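Side-chain contacts in PvdO (Pseudomonas aeruginosa, PDB 5HHA), which probably acts in maturation of the pyoverdine chromophore in the periplasm, and is a calcium-binding member of the formylglycine-generating enzyme family: residues Gly255-Pro258 and Ile259-Arg262; Glu110-Gly114 and Lys115-Gln119. All blocks are in the same frame, centred on the assembly; numbering follows the deposited sequence. Where two conformers were deposited one is given.

Overall arrangement
Both contacts are local turns within the sulfatase-modifying-factor-like domain, and each lies in a loop between regular elements. Contact 2, in the loop from helix 86-96 to helix 131-145, comes first along the chain; contact 1 lies in the loop from strand 247-251 to strand 266-269. Their centres are about 22 Å apart and their nearest atoms about 8 Å apart, so they do not touch. Contact 1 borders the calcium site: the side chain of Pro258 is about 9 Å from the metal, and that of Ser261 about 3 Å from that of Thr187, a calcium ligand. Contact 2 lies away from the calcium site and carries half of the Cys111-Cys128 disulfide.

Contact 1 of 2, residues Gly255-Pro258 and Ile259-Arg262; sequences GEPP and IFSR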
loop_
_atom_site.group_PDB
_atom_site.type_symbol
_atom_site.label_atom_id
_atom_site.label_comp_id
_atom_site.label_asym_id
_atom_site.label_seq_id
_atom_site.Cartn_x
_atom_site.Cartn_y
_atom_site.Cartn_z
ATOM N N GLY A 255 -8.088 -10.203 -5.743
ATOM C CA GLY A 255 -8.190 -11.283 -6.696
ATOM C C GLY A 255 -7.058 -12.292 -6.666
ATOM O O GLY A 255 -7.066 -13.238 -7.451
ATOM N N GLU A 256 -6.113 -12.128 -5.758
ATOM C CA GLU A 256 -4.872 -12.883 -5.777
ATOM C C GLU A 256 -4.767 -13.831 -4.602
ATOM O O GLU A 256 -5.344 -13.613 -3.541
ATOM C CB GLU A 256 -3.708 -11.899 -5.694
ATOM C CG GLU A 256 -3.554 -11.003 -6.909
ATOM C CD GLU A 256 -2.952 -11.685 -8.094
ATOM O OE1 GLU A 256 -1.815 -12.227 -7.981
ATOM O OE2 GLU A 256 -3.624 -11.617 -9.163
ATOM N N PRO A 257 -3.993 -14.909 -4.776
ATOM C CA PRO A 257 -3.827 -15.872 -3.686
ATOM C C PRO A 257 -2.913 -15.342 -2.571
ATOM O O PRO A 257 -2.068 -14.469 -2.839
ATOM C CB PRO A 257 -3.223 -17.079 -4.402
ATOM C CG PRO A 257 -2.469 -16.482 -5.567
ATOM C CD PRO A 257 -3.306 -15.316 -6.019
ATOM N N PRO A 258 -3.040 -15.854 -1.349
ATOM C CA PRO A 258 -2.315 -15.294 -0.198
ATOM C C PRO A 258 -0.810 -15.557 -0.205
ATOM O O PRO A 258 -0.094 -14.911 0.534
ATOM C CB PRO A 258 -2.984 -15.959 0.994
ATOM C CG PRO A 258 -3.558 -17.245 0.445
ATOM C CD PRO A 258 -3.995 -16.912 -0.950
ATOM N N ILE A 259 -0.320 -16.429 -1.078
ATOM C CA ILE A 259 1.112 -16.628 -1.208
ATOM C C ILE A 259 1.796 -15.324 -1.637
ATOM O O ILE A 259 2.983 -15.130 -1.377
ATOM C CB ILE A 259 1.402 -17.791 -2.225
ATOM C CG1 ILE A 259 2.818 -18.331 -2.109
ATOM C CG2 ILE A 259 1.061 -17.387 -3.616
ATOM C CD1 ILE A 259 3.114 -19.052 -0.828
ATOM N N PHE A 260 1.044 -14.406 -2.254
ATOM C CA PHE A 260 1.598 -13.105 -2.634
ATOM C C PHE A 260 1.306 -12.006 -1.619
ATOM O O PHE A 260 1.686 -10.857 -1.847
ATOM C CB PHE A 260 1.106 -12.709 -4.023
ATOM C CG PHE A 260 1.423 -13.718 -5.079
ATOM C CD1 PHE A 260 2.708 -14.182 -5.247
ATOM C CD2 PHE A 260 0.446 -14.211 -5.918
ATOM C CE1 PHE A 260 3.006 -15.130 -6.212
ATOM C CE2 PHE A 260 0.743 -15.146 -6.885
ATOM C CZ PHE A 260 2.031 -15.600 -7.039
ATOM N N SER A 261 0.713 -12.357 -0.476
ATOM C CA SER A 261 0.414 -11.401 0.573
ATOM C C SER A 261 1.546 -11.225 1.570
ATOM O O SER A 261 1.473 -10.351 2.447
ATOM C CB SER A 261 -0.830 -11.839 1.342
ATOM O OG SER A 261 -2.006 -11.631 0.574
ATOM N N ARG A 262 2.604 -12.016 1.422
ATOM C CA ARG A 262 3.730 -11.978 2.347
ATOM C C ARG A 262 4.326 -10.573 2.372
ATOM O O ARG A 262 4.368 -9.893 1.335
ATOM C CB ARG A 262 4.792 -12.962 1.861
ATOM C CG ARG A 262 4.319 -14.402 1.736
ATOM C CD ARG A 262 5.317 -15.324 1.019
ATOM N NE ARG A 262 5.585 -14.813 -0.312
ATOM C CZ ARG A 262 6.657 -14.135 -0.691
ATOM N NH1 ARG A 262 7.741 -14.055 0.080
ATOM N NH2 ARG A 262 6.696 -13.623 -1.894
#
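Pro257 and Glu256 both approach the CD2-CE2 margin of the Phe260 ring obliquely, from opposite sides of its plane, the proline on the side covered by Ile259 CG2. Pro257 CG lies 3.7 Å from Phe260 CD2, and Glu256 OE1 approaches the same ring carbon at 3.6 Å, its carboxylate plane turned 29° from that of the ring. A bend at chi2 (-76°) folds the glutamate chain back so that its carboxylate reaches the phenylalanine four residues on. Ile259 CG2 sits over the centre of one ring face and also packs 4.1 Å from Pro257 CG, joining proline, isoleucine and phenylalanine in one small apolar cluster.

Two backbone bonds hold these side chains in place. Phe260 N donates to Pro257 O at 3.2 Å, and Ser261 N donates to Pro258 O at 2.9 Å; these successive i-to-i+3 links form a short 3-10 turn. Beyond it, Arg262 folds back so that NE reaches Ile259 O at 2.8 Å, with the acceptor in the guanidinium plane. Its two terminal nitrogens form salt bridges with Glu58 and Glu65. Asn252 ND2 bonds both Pro257 O and Ser261 OG, linking the two halves of the turn.

Apolar packing around Phe260 and repeated backbone bonding thus fix the turn, and Arg262 closes on it through one hydrogen bond and carries it to the two glutamates. A bond for each of its three nitrogens would hold the guanidinium against rotation, and two carboxylates would probably more than offset its charge. The serine hydroxyl is held by His214 O and Asn252, and its side chain packs on Thr187 of the calcium site.

Contact 2 of 2, residues Glu110-Gly114 and Lys115-Gln119; sequences ECIAG and KPRYQ
Ile112 lays its CD1 methyl over one face of the Arg117 guanidinium, off-centre toward the rim and 3.3 Å from CZ. The two side chains cross at about a right angle. Bends at chi2 (-52°) and chi3 (86°) curl the arginine back over the preceding residues, where its edge meets two carbonyls: NE donates to Glu110 O at 3.2 Å and NH2 to Lys115 O at 2.9 Å. Both acceptors lie close to the guanidinium plane, and in this one of two conformers the pair of bonds would fix the rotation of the group under the isoleucine. Lys115 O is gripped a second time by Ile112 N, which arrives from the opposite face of the carbonyl. A water ties Glu110 O to Arg117 N, and Glu110 OE1 rests against Arg117 CG without reaching the charged nitrogens.

Lys115 N returns a bond to Ile112 O, 2.9 Å away, completing the single antiparallel bridge between these residues. Gly114 has a positive phi that suits glycine, which has no CB to jam against the preceding carbonyl. Cys111 is disulfide-bonded to Cys128, fastening the first arm of the turn to the chain just ahead of helix 131-145. Ile112 to Lys115 is a type I' turn, the tight reversal characteristic of two-residue beta hairpins, here with a single bridge.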
loop_
_atom_site.group_PDB
_atom_site.type_symbol
_atom_site.label_atom_id
_atom_site.label_comp_id
_atom_site.label_asym_id
_atom_site.label_seq_id
_atom_site.Cartn_x
_atom_site.Cartn_y
_atom_site.Cartn_z
ATOM N N GLU A 110 -12.857 -2.889 -16.234
ATOM C CA GLU A 110 -12.629 -1.501 -16.650
ATOM C C GLU A 110 -12.637 -0.511 -15.478
ATOM O O GLU A 110 -13.362 -0.670 -14.511
ATOM C CB GLU A 110 -13.676 -1.076 -17.690
ATOM C CG GLU A 110 -13.561 -1.825 -19.033
ATOM C CD GLU A 110 -14.360 -3.116 -19.056
ATOM O OE1 GLU A 110 -15.059 -3.402 -18.066
ATOM O OE2 GLU A 110 -14.319 -3.819 -20.088
ATOM N N CYS A 111 -11.798 0.520 -15.612
ATOM C CA CYS A 111 -11.759 1.678 -14.738
ATOM C C CYS A 111 -12.327 2.845 -15.507
ATOM O O CYS A 111 -11.806 3.183 -16.567
ATOM C CB CYS A 111 -10.314 2.026 -14.339
ATOM S SG CYS A 111 -9.597 0.900 -13.104
ATOM N N ILE A 112 -13.378 3.452 -14.975
ATOM C CA ILE A 112 -14.026 4.576 -15.656
ATOM C C ILE A 112 -14.057 5.746 -14.684
ATOM O O ILE A 112 -14.768 5.727 -13.667
ATOM C CB ILE A 112 -15.451 4.220 -16.158
ATOM C CG1 ILE A 112 -15.403 3.153 -17.254
ATOM C CG2 ILE A 112 -16.124 5.451 -16.747
ATOM C CD1 ILE A 112 -15.196 1.764 -16.786
ATOM N N ALA A 113 -13.218 6.734 -14.970
ATOM C CA ALA A 113 -13.140 7.960 -14.202
ATOM C C ALA A 113 -12.952 7.680 -12.712
ATOM O O ALA A 113 -13.501 8.369 -11.867
ATOM C CB ALA A 113 -14.389 8.828 -14.446
ATOM N N GLY A 114 -12.137 6.678 -12.396
ATOM C CA GLY A 114 -11.824 6.350 -11.023
ATOM C C GLY A 114 -12.667 5.247 -10.426
ATOM O O GLY A 114 -12.373 4.784 -9.319
ATOM N N LYS A 115 -13.715 4.823 -11.120
ATOM C CA LYS A 115 -14.619 3.828 -10.566
ATOM C C LYS A 115 -14.398 2.460 -11.178
ATOM O O LYS A 115 -14.355 2.330 -12.392
ATOM C CB LYS A 115 -16.081 4.220 -10.807
ATOM C CG LYS A 115 -16.543 5.457 -10.057
ATOM C CD LYS A 115 -16.452 5.314 -8.538
ATOM C CE LYS A 115 -17.512 4.384 -7.967
ATOM N NZ LYS A 115 -17.602 4.527 -6.473
ATOM N N PRO A 116 -14.291 1.438 -10.320
ATOM C CA PRO A 116 -14.216 0.064 -10.813
ATOM C C PRO A 116 -15.606 -0.437 -11.210
ATOM O O PRO A 116 -16.599 0.268 -10.989
ATOM C CB PRO A 116 -13.697 -0.684 -9.591
ATOM C CG PRO A 116 -14.348 0.020 -8.457
ATOM C CD PRO A 116 -14.393 1.482 -8.850
ATOM N N ARG A 117 -15.701 -1.652 -11.723
ATOM C CA ARG A 117 -16.994 -2.207 -12.140
ATOM C C ARG A 117 -17.742 -2.823 -10.965
ATOM O O ARG A 117 -18.969 -2.931 -10.998
ATOM C CB ARG A 117 -16.814 -3.280 -13.199
ATOM C CG ARG A 117 -16.266 -2.775 -14.533
ATOM C CD ARG A 117 -17.062 -1.604 -15.072
ATOM N NE ARG A 117 -16.573 -0.341 -14.533
ATOM C CZ ARG A 117 -17.301 0.763 -14.387
ATOM N NH1 ARG A 117 -18.570 0.792 -14.748
ATOM N NH2 ARG A 117 -16.756 1.851 -13.879
ATOM N N TYR A 118 -17.030 -3.260 -9.935
ATOM C CA TYR A 118 -17.646 -3.866 -8.771
ATOM C C TYR A 118 -18.205 -2.816 -7.840
ATOM O O TYR A 118 -17.834 -1.651 -7.870
ATOM C CB TYR A 118 -16.663 -4.808 -8.050
ATOM C CG TYR A 118 -15.346 -4.162 -7.615
ATOM C CD1 TYR A 118 -15.304 -3.263 -6.573
ATOM C CD2 TYR A 118 -14.154 -4.501 -8.229
ATOM C CE1 TYR A 118 -14.119 -2.679 -6.165
ATOM C CE2 TYR A 118 -12.941 -3.930 -7.805
ATOM C CZ TYR A 118 -12.941 -3.028 -6.782
ATOM O OH TYR A 118 -11.768 -2.402 -6.361
ATOM N N GLN A 119 -19.133 -3.242 -6.989
ATOM C CA GLN A 119 -19.709 -2.331 -6.026
ATOM C C GLN A 119 -18.626 -1.801 -5.090
ATOM O O GLN A 119 -17.857 -2.569 -4.513
ATOM C CB GLN A 119 -20.805 -3.042 -5.229
ATOM C CG GLN A 119 -22.022 -3.399 -6.089
ATOM C CD GLN A 119 -23.061 -4.239 -5.385
ATOM O OE1 GLN A 119 -23.642 -5.163 -5.980
ATOM N NE2 GLN A 119 -23.334 -3.911 -4.184
HETATM O O HOH W 1 -13.367 -2.852 -12.594
#